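Local coordinates for charybdin (Charybdis maritima, PDB 2B7U), which belongs to the ribosome-inactivating protein family and folds as a single chain with a mixed beta sheet packed against a mainly helical part, at residues D77-G82 with F113-E118; F58-T63 with Q163-A168; Q126-I131 with S157-S162. All blocks are in the same frame, centred on the assembly; numbering follows the deposited sequence.

Contact 1. Residues D77-G82 with F113-E118; sequences DLVLRG and FGPSYE
The flat guanidinium of R81 meets the small ring of P115 obliquely, its NH1 lying 4.0 Å from CD of P115. The arginine chain bends at chi2 and chi3 to reach this spot, and its polar atoms are held from outside the contact: NH1 by the carbonyls of L94 and E95, NE by H74 NE2. The CB-CG side of the proline ring meets V79, whose CG1 presses to 3.5 Å from CG of P115, tighter than usual for two carbons; a chi1 of 172° swings this methyl away from the backbone N of V79 and onto the ring. The carbonyl O of L80 comes within 3.5 Å of P115 CB and, buried here, has no hydrogen-bonding partner in the model. The chain enters strand 80-84 through an Asx turn, in which D77 OD2 accepts from V79 N at 3.2 Å from above the carboxylate plane, and R81 and G82 then form a classic beta bulge opposite R72. Proline suits its place: rigid and apolar, it offers carbons to V79 just before the N-cap residue S116, whose OG accepts from E119 N as helix 117-124 begins. L80 turns its own side chain onto L158 of helix 151-170.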
loop_
_atom_site.group_PDB
_atom_site.type_symbol
_atom_site.label_atom_id
_atom_site.label_comp_id
_atom_site.label_asym_id
_atom_site.label_seq_id
_atom_site.Cartn_x
_atom_site.Cartn_y
_atom_site.Cartn_z
ATOM N N ASP A 77 8.091 0.259 2.761
ATOM C CA ASP A 77 7.162 -0.866 2.833
ATOM C C ASP A 77 5.718 -0.556 2.450
ATOM O O ASP A 77 4.885 -1.452 2.499
ATOM C CB ASP A 77 7.266 -1.556 4.201
ATOM C CG ASP A 77 6.788 -0.702 5.331
ATOM O OD1 ASP A 77 6.881 -1.142 6.509
ATOM O OD2 ASP A 77 6.305 0.415 5.081
ATOM N N LEU A 78 5.444 0.676 2.025
ATOM C CA LEU A 78 4.132 1.130 1.594
ATOM C C LEU A 78 3.038 1.015 2.661
ATOM O O LEU A 78 1.849 0.974 2.354
ATOM C CB LEU A 78 3.717 0.433 0.285
ATOM C CG LEU A 78 4.652 0.718 -0.882
ATOM C CD1 LEU A 78 4.115 0.075 -2.180
ATOM C CD2 LEU A 78 4.916 2.182 -1.080
ATOM N N VAL A 79 3.445 1.058 3.920
ATOM C CA VAL A 79 2.519 1.010 5.025
ATOM C C VAL A 79 2.030 2.434 5.354
ATOM O O VAL A 79 2.804 3.384 5.462
ATOM C CB VAL A 79 3.166 0.359 6.253
ATOM C CG1 VAL A 79 2.297 0.474 7.474
ATOM C CG2 VAL A 79 3.453 -1.118 5.984
ATOM N N LEU A 80 0.725 2.561 5.508
ATOM C CA LEU A 80 0.120 3.844 5.859
ATOM C C LEU A 80 0.525 4.210 7.295
ATOM O O LEU A 80 0.435 3.388 8.214
ATOM C CB LEU A 80 -1.405 3.732 5.692
ATOM C CG LEU A 80 -2.183 4.996 5.323
ATOM C CD1 LEU A 80 -3.460 4.648 4.587
ATOM C CD2 LEU A 80 -2.486 5.783 6.594
ATOM N N ARG A 81 0.979 5.442 7.517
ATOM C CA ARG A 81 1.382 5.850 8.863
ATOM C C ARG A 81 0.504 6.916 9.508
ATOM O O ARG A 81 0.421 7.004 10.746
ATOM C CB ARG A 81 2.833 6.340 8.865
ATOM C CG ARG A 81 3.434 6.691 10.245
ATOM C CD ARG A 81 3.232 5.613 11.266
ATOM N NE ARG A 81 3.778 4.330 10.838
ATOM C CZ ARG A 81 3.340 3.144 11.262
ATOM N NH1 ARG A 81 2.360 3.060 12.159
ATOM N NH2 ARG A 81 3.892 2.034 10.812
ATOM N N GLY A 82 -0.136 7.757 8.701
ATOM C CA GLY A 82 -0.972 8.810 9.265
ATOM C C GLY A 82 -1.698 9.591 8.204
ATOM O O GLY A 82 -1.514 9.354 7.030
ATOM N N PHE A 113 -5.341 2.352 16.781
ATOM C CA PHE A 113 -5.078 1.201 15.952
ATOM C C PHE A 113 -3.843 1.398 15.102
ATOM O O PHE A 113 -3.413 2.521 14.877
ATOM C CB PHE A 113 -6.304 0.872 15.067
ATOM C CG PHE A 113 -6.846 2.055 14.275
ATOM C CD1 PHE A 113 -6.369 2.338 13.008
ATOM C CD2 PHE A 113 -7.835 2.868 14.807
ATOM C CE1 PHE A 113 -6.888 3.428 12.273
ATOM C CE2 PHE A 113 -8.348 3.962 14.094
ATOM C CZ PHE A 113 -7.873 4.230 12.823
ATOM N N GLY A 114 -3.266 0.277 14.704
ATOM C CA GLY A 114 -2.159 0.229 13.770
ATOM C C GLY A 114 -2.656 -0.012 12.365
ATOM O O GLY A 114 -3.852 -0.132 12.152
ATOM N N PRO A 115 -1.729 -0.069 11.388
ATOM C CA PRO A 115 -2.016 -0.237 9.972
ATOM C C PRO A 115 -2.350 -1.659 9.512
ATOM O O PRO A 115 -2.744 -1.857 8.351
ATOM C CB PRO A 115 -0.715 0.252 9.316
ATOM C CG PRO A 115 0.341 -0.100 10.276
ATOM C CD PRO A 115 -0.280 0.099 11.628
ATOM N N SER A 116 -2.239 -2.651 10.389
ATOM C CA SER A 116 -2.531 -4.010 9.931
ATOM C C SER A 116 -4.021 -4.110 9.693
ATOM O O SER A 116 -4.809 -3.444 10.371
ATOM C CB SER A 116 -2.078 -5.050 10.939
ATOM O OG SER A 116 -2.947 -5.131 12.046
ATOM N N TYR A 117 -4.424 -4.939 8.734
ATOM C CA TYR A 117 -5.853 -5.100 8.447
ATOM C C TYR A 117 -6.638 -5.762 9.582
ATOM O O TYR A 117 -7.813 -5.471 9.737
ATOM C CB TYR A 117 -6.091 -5.839 7.121
ATOM C CG TYR A 117 -5.635 -5.060 5.932
ATOM C CD1 TYR A 117 -4.673 -5.570 5.079
ATOM C CD2 TYR A 117 -6.152 -3.782 5.674
ATOM C CE1 TYR A 117 -4.236 -4.845 3.993
ATOM C CE2 TYR A 117 -5.723 -3.030 4.578
ATOM C CZ TYR A 117 -4.758 -3.575 3.744
ATOM O OH TYR A 117 -4.307 -2.845 2.669
ATOM N N GLU A 118 -5.994 -6.601 10.386
ATOM C CA GLU A 118 -6.635 -7.146 11.578
ATOM C C GLU A 118 -7.067 -6.007 12.505
ATOM O O GLU A 118 -8.203 -6.000 13.002
ATOM C CB GLU A 118 -5.668 -8.090 12.313
ATOM C CG GLU A 118 -6.170 -8.674 13.611
ATOM C CD GLU A 118 -5.231 -9.751 14.166
ATOM O OE1 GLU A 118 -4.094 -9.899 13.652
ATOM O OE2 GLU A 118 -5.628 -10.458 15.119
#

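Contact 2. Residues F58-T63 with Q163-A168; sequences FDLKLT and QMFCEA
Methyl CD2 of L60 lies obliquely against the CB-CG end of F165, 3.7 Å from CG of F165 and nearly as close to its CB. It makes an off-centre CH-pi contact, 4.2 Å from L60 CD2 to the centroid of the F165 ring and 29° off the ring normal. The L60 side chain lies roughly perpendicular to that of F165. L62 takes the far end of the ring: its CD2 lies 4.0 Å from CZ of F165, its CD1 is close to CE2, and the two side chains run alongside in opposite senses. Two residues apart on strand 56-64, the leucines point to the same side of the sheet. Leucine suits both places because its forked end offers two methyls, and phenylalanine suits the third because its long flat side chain can span both leucines. F165 reaches them because its CG lies anti to its own carbonyl carbon (chi1 -66°).

Further out, L60 also packs on F27 of helix 21-35 and F165 on L14 of strand 7-15, so the pair belongs to the layer where helices lie against the mixed sheet. F165 falls within a wider pi-type turn of helix 151-170, marked by the bond from A168 N to Q163 O at 3.2 Å; nearby, Y24 OH bonds to the carbonyl of M164. On the other side of the strand, D59 forms a salt bridge with R72 of the adjacent strand. Between the two segments themselves the contact is wholly apolar and buried, so it probably owes its stability to van der Waals packing and the burial of apolar surface.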
loop_
_atom_site.group_PDB
_atom_site.type_symbol
_atom_site.label_atom_id
_atom_site.label_comp_id
_atom_site.label_asym_id
_atom_site.label_seq_id
_atom_site.Cartn_x
_atom_site.Cartn_y
_atom_site.Cartn_z
ATOM N N PHE A 58 6.338 9.281 1.883
ATOM C CA PHE A 58 5.816 10.171 0.858
ATOM C C PHE A 58 4.383 10.530 1.246
ATOM O O PHE A 58 3.772 9.858 2.071
ATOM C CB PHE A 58 5.857 9.539 -0.533
ATOM C CG PHE A 58 4.934 8.368 -0.716
ATOM C CD1 PHE A 58 3.719 8.524 -1.363
ATOM C CD2 PHE A 58 5.299 7.102 -0.274
ATOM C CE1 PHE A 58 2.877 7.423 -1.581
ATOM C CE2 PHE A 58 4.468 6.007 -0.470
ATOM C CZ PHE A 58 3.256 6.167 -1.117
ATOM N N ASP A 59 3.873 11.605 0.661
ATOM C CA ASP A 59 2.502 12.029 0.915
ATOM C C ASP A 59 1.598 11.826 -0.296
ATOM O O ASP A 59 2.011 12.042 -1.445
ATOM C CB ASP A 59 2.496 13.498 1.288
ATOM C CG ASP A 59 2.754 13.747 2.751
ATOM O OD1 ASP A 59 2.907 12.786 3.547
ATOM O OD2 ASP A 59 2.767 14.950 3.124
ATOM N N LEU A 60 0.376 11.374 -0.020
ATOM C CA LEU A 60 -0.650 11.130 -1.028
ATOM C C LEU A 60 -1.806 12.071 -0.713
ATOM O O LEU A 60 -2.485 11.899 0.280
ATOM C CB LEU A 60 -1.116 9.674 -0.966
ATOM C CG LEU A 60 -2.356 9.298 -1.772
ATOM C CD1 LEU A 60 -2.146 9.531 -3.258
ATOM C CD2 LEU A 60 -2.779 7.844 -1.466
ATOM N N LYS A 61 -2.002 13.071 -1.562
ATOM C CA LYS A 61 -3.054 14.066 -1.351
ATOM C C LYS A 61 -4.245 13.706 -2.229
ATOM O O LYS A 61 -4.111 13.551 -3.453
ATOM C CB LYS A 61 -2.531 15.466 -1.691
ATOM C CG LYS A 61 -3.465 16.608 -1.308
ATOM C CD LYS A 61 -2.621 17.891 -1.203
ATOM C CE LYS A 61 -3.414 19.150 -1.114
ATOM N NZ LYS A 61 -2.499 20.335 -1.266
ATOM N N LEU A 62 -5.406 13.538 -1.606
ATOM C CA LEU A 62 -6.616 13.129 -2.308
ATOM C C LEU A 62 -7.659 14.209 -2.129
ATOM O O LEU A 62 -7.908 14.628 -1.018
ATOM C CB LEU A 62 -7.149 11.823 -1.739
ATOM C CG LEU A 62 -6.213 10.619 -1.798
ATOM C CD1 LEU A 62 -6.866 9.418 -1.106
ATOM C CD2 LEU A 62 -5.823 10.287 -3.198
ATOM N N THR A 63 -8.269 14.619 -3.232
ATOM C CA THR A 63 -9.217 15.722 -3.197
ATOM C C THR A 63 -10.505 15.308 -3.887
ATOM O O THR A 63 -10.495 14.600 -4.902
ATOM C CB THR A 63 -8.625 16.943 -3.883
ATOM O OG1 THR A 63 -7.505 17.439 -3.128
ATOM C CG2 THR A 63 -9.636 18.007 -3.992
ATOM N N GLN A 163 -6.189 -0.087 0.430
ATOM C CA GLN A 163 -6.448 -1.059 -0.615
ATOM C C GLN A 163 -6.257 -0.440 -1.986
ATOM O O GLN A 163 -5.545 -0.974 -2.845
ATOM C CB GLN A 163 -7.835 -1.652 -0.483
ATOM C CG GLN A 163 -8.019 -2.557 0.709
ATOM C CD GLN A 163 -7.315 -3.870 0.529
ATOM O OE1 GLN A 163 -7.134 -4.337 -0.597
ATOM N NE2 GLN A 163 -6.871 -4.474 1.641
ATOM N N MET A 164 -6.866 0.711 -2.208
ATOM C CA MET A 164 -6.864 1.266 -3.551
ATOM C C MET A 164 -5.591 1.956 -3.977
ATOM O O MET A 164 -5.389 2.179 -5.180
ATOM C CB MET A 164 -8.074 2.198 -3.734
ATOM C CG MET A 164 -9.360 1.475 -3.527
ATOM S SD MET A 164 -10.859 2.465 -3.844
ATOM C CE MET A 164 -10.857 2.513 -5.636
ATOM N N PHE A 165 -4.719 2.292 -3.028
ATOM C CA PHE A 165 -3.426 2.890 -3.383
ATOM C C PHE A 165 -2.272 1.983 -3.013
ATOM O O PHE A 165 -1.478 1.637 -3.885
ATOM C CB PHE A 165 -3.342 4.308 -2.843
ATOM C CG PHE A 165 -4.339 5.200 -3.505
ATOM C CD1 PHE A 165 -4.072 5.713 -4.758
ATOM C CD2 PHE A 165 -5.577 5.411 -2.953
ATOM C CE1 PHE A 165 -4.994 6.479 -5.439
ATOM C CE2 PHE A 165 -6.529 6.178 -3.632
ATOM C CZ PHE A 165 -6.234 6.721 -4.877
ATOM N N CYS A 166 -2.219 1.509 -1.785
ATOM C CA CYS A 166 -1.052 0.676 -1.390
ATOM C C CYS A 166 -1.100 -0.729 -2.014
ATOM O O CYS A 166 -0.137 -1.164 -2.670
ATOM C CB CYS A 166 -0.900 0.609 0.094
ATOM S SG CYS A 166 -0.779 2.294 0.816
ATOM N N GLU A 167 -2.203 -1.446 -1.841
ATOM C CA GLU A 167 -2.255 -2.785 -2.382
ATOM C C GLU A 167 -2.266 -2.765 -3.920
ATOM O O GLU A 167 -1.667 -3.609 -4.576
ATOM C CB GLU A 167 -3.451 -3.550 -1.850
ATOM C CG GLU A 167 -3.564 -3.586 -0.341
ATOM C CD GLU A 167 -2.441 -4.296 0.356
ATOM O OE1 GLU A 167 -1.589 -4.926 -0.323
ATOM O OE2 GLU A 167 -2.379 -4.218 1.607
ATOM N N ALA A 168 -2.985 -1.813 -4.517
ATOM C CA ALA A 168 -2.968 -1.658 -5.981
ATOM C C ALA A 168 -1.563 -1.369 -6.515
ATOM O O ALA A 168 -1.167 -1.892 -7.560
ATOM C CB ALA A 168 -3.936 -0.557 -6.403
#

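Contact 3. Residues Q126-I131 with S157-S162; sequences QDILDI and SLIVVS
I159 of the long helix 151-170 sets its CD1 methyl against the CD1 methyls of both I128 and I131, where the loop joining helix 117-124 to helix 135-147 passes along that helix. This belongs to the helical part of the ribosome-inactivating protein fold; a short 3-10 turn at 128-130 holds I128, and I131 follows directly after it.

The contacts across the interface are all apolar. Methyl CD1 of I159 lies 3.7 Å from CD1 of I128 and 3.7 Å from CD1 of I131, while its other branch, CG2, is also close to both residues. The side chain of I131 comes in nearly perpendicular to that of I159. A second point of contact lies one residue along the helix, where CG2 of I131 meets CG2 of V160 at 3.7 Å. The two branches of I131 thus divide the work, CD1 going to I159 and CG2 to V160. Beta-branched residues suit these places, since each offers methyls in two directions from a stiff stem. I159 is further enclosed by L120 and A124 of helix 117-124, and I128 by Y117 and A121 of the same helix.

Hydrogen bonds shape each segment from within. D130 N donates to D127 O at 2.9 Å, closing the 3-10 turn, and on the helix the regular bonds of V161 and S162 continue. Q126 steadies the loop weakly, NE2 reaching D130 O, while its OE1 accepts from R156 NE; the amide thus uses both ends. Y133 OH donates to the carbonyl O of I128. One torsion departs from the staggered norm: chi1 of I128 is -94°, the setting from which CG1 approaches CG2 of I159 to 3.8 Å.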
loop_
_atom_site.group_PDB
_atom_site.type_symbol
_atom_site.label_atom_id
_atom_site.label_comp_id
_atom_site.label_asym_id
_atom_site.label_seq_id
_atom_site.Cartn_x
_atom_site.Cartn_y
_atom_site.Cartn_z
ATOM N N GLN A 126 -15.726 -3.947 10.735
ATOM C CA GLN A 126 -16.148 -4.368 9.402
ATOM C C GLN A 126 -14.982 -5.066 8.721
ATOM O O GLN A 126 -13.850 -4.607 8.833
ATOM C CB GLN A 126 -16.580 -3.162 8.567
ATOM C CG GLN A 126 -17.132 -3.544 7.188
ATOM C CD GLN A 126 -17.915 -2.429 6.512
ATOM O OE1 GLN A 126 -17.912 -1.281 6.955
ATOM N NE2 GLN A 126 -18.598 -2.767 5.428
ATOM N N ASP A 127 -15.283 -6.161 8.021
ATOM C CA ASP A 127 -14.266 -6.979 7.347
ATOM C C ASP A 127 -13.761 -6.329 6.054
ATOM O O ASP A 127 -14.526 -5.672 5.337
ATOM C CB ASP A 127 -14.839 -8.363 7.031
ATOM C CG ASP A 127 -15.236 -9.137 8.284
ATOM O OD1 ASP A 127 -16.279 -9.844 8.246
ATOM O OD2 ASP A 127 -14.505 -9.039 9.307
ATOM N N ILE A 128 -12.474 -6.519 5.759
ATOM C CA ILE A 128 -11.870 -5.967 4.539
ATOM C C ILE A 128 -12.649 -6.412 3.299
ATOM O O ILE A 128 -12.863 -5.623 2.379
ATOM C CB ILE A 128 -10.351 -6.338 4.421
ATOM C CG1 ILE A 128 -9.476 -5.231 5.015
ATOM C CG2 ILE A 128 -9.887 -6.506 2.974
ATOM C CD1 ILE A 128 -9.773 -4.912 6.419
ATOM N N LEU A 129 -13.097 -7.660 3.296
ATOM C CA LEU A 129 -13.814 -8.214 2.158
ATOM C C LEU A 129 -15.260 -7.731 2.037
ATOM O O LEU A 129 -15.901 -8.004 1.022
ATOM C CB LEU A 129 -13.769 -9.748 2.196
ATOM C CG LEU A 129 -12.370 -10.367 2.067
ATOM C CD1 LEU A 129 -12.450 -11.890 2.082
ATOM C CD2 LEU A 129 -11.625 -9.896 0.808
ATOM N N ASP A 130 -15.766 -7.008 3.041
ATOM C CA ASP A 130 -17.158 -6.553 3.044
ATOM C C ASP A 130 -17.256 -5.054 2.779
ATOM O O ASP A 130 -18.337 -4.457 2.881
ATOM C CB ASP A 130 -17.827 -6.913 4.377
ATOM C CG ASP A 130 -18.134 -8.410 4.499
ATOM O OD1 ASP A 130 -18.325 -9.096 3.462
ATOM O OD2 ASP A 130 -18.198 -8.912 5.649
ATOM N N ILE A 131 -16.118 -4.451 2.447
ATOM C CA ILE A 131 -16.023 -3.027 2.164
ATOM C C ILE A 131 -15.972 -2.819 0.655
ATOM O O ILE A 131 -15.381 -3.620 -0.072
ATOM C CB ILE A 131 -14.760 -2.446 2.849
ATOM C CG1 ILE A 131 -14.955 -2.448 4.368
ATOM C CG2 ILE A 131 -14.426 -1.040 2.338
ATOM C CD1 ILE A 131 -13.722 -2.127 5.158
ATOM N N SER A 157 -12.295 4.201 6.224
ATOM C CA SER A 157 -11.785 5.024 5.173
ATOM C C SER A 157 -10.307 4.737 4.892
ATOM O O SER A 157 -9.880 4.764 3.731
ATOM C CB SER A 157 -11.991 6.484 5.530
ATOM O OG SER A 157 -13.373 6.767 5.653
ATOM N N LEU A 158 -9.527 4.513 5.952
ATOM C CA LEU A 158 -8.117 4.142 5.788
ATOM C C LEU A 158 -7.944 2.775 5.109
ATOM O O LEU A 158 -6.996 2.589 4.318
ATOM C CB LEU A 158 -7.390 4.210 7.139
ATOM C CG LEU A 158 -7.198 5.629 7.704
ATOM C CD1 LEU A 158 -6.681 5.590 9.166
ATOM C CD2 LEU A 158 -6.246 6.501 6.849
ATOM N N ILE A 159 -8.878 1.847 5.345
ATOM C CA ILE A 159 -8.869 0.587 4.616
ATOM C C ILE A 159 -9.047 0.842 3.110
ATOM O O ILE A 159 -8.328 0.288 2.287
ATOM C CB ILE A 159 -9.955 -0.384 5.110
ATOM C CG1 ILE A 159 -9.652 -0.808 6.536
ATOM C CG2 ILE A 159 -10.037 -1.585 4.209
ATOM C CD1 ILE A 159 -10.775 -1.447 7.257
ATOM N N VAL A 160 -10.015 1.688 2.762
ATOM C CA VAL A 160 -10.247 1.970 1.358
ATOM C C VAL A 160 -8.999 2.598 0.712
ATOM O O VAL A 160 -8.561 2.186 -0.371
ATOM C CB VAL A 160 -11.498 2.886 1.178
ATOM C CG1 VAL A 160 -11.601 3.366 -0.235
ATOM C CG2 VAL A 160 -12.743 2.119 1.581
ATOM N N VAL A 161 -8.400 3.588 1.372
ATOM C CA VAL A 161 -7.199 4.195 0.828
ATOM C C VAL A 161 -6.039 3.185 0.735
ATOM O O VAL A 161 -5.347 3.081 -0.292
ATOM C CB VAL A 161 -6.787 5.412 1.657
ATOM C CG1 VAL A 161 -5.398 5.881 1.252
ATOM C CG2 VAL A 161 -7.837 6.518 1.537
ATOM N N SER A 162 -5.830 2.407 1.781
ATOM C CA SER A 162 -4.767 1.396 1.768
ATOM C C SER A 162 -4.966 0.402 0.629
ATOM O O SER A 162 -3.995 0.050 -0.057
ATOM C CB SER A 162 -4.705 0.672 3.103
ATOM O OG SER A 162 -3.569 -0.187 3.144
#

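The three contacts lie about 12 to 13 Å apart, centre to centre, around helix 151-170, which supplies one segment each to contacts 2 and 3. Contacts 1 and 2 both reach the six-stranded mixed sheet, through strands 80-84 and 56-64. Along the chain, contact 1 closes before contact 3 opens, and both are nested inside the long loop closed by contact 2. Y117, from contact 1, joins all three: its OH lies 2.6 Å from E167 OE2 and 2.8 Å from S162 OG, both probable hydrogen bonds. These links are consistent with sheet, connecting loops and long helix packing as one unit within the ribosome-inactivating protein fold.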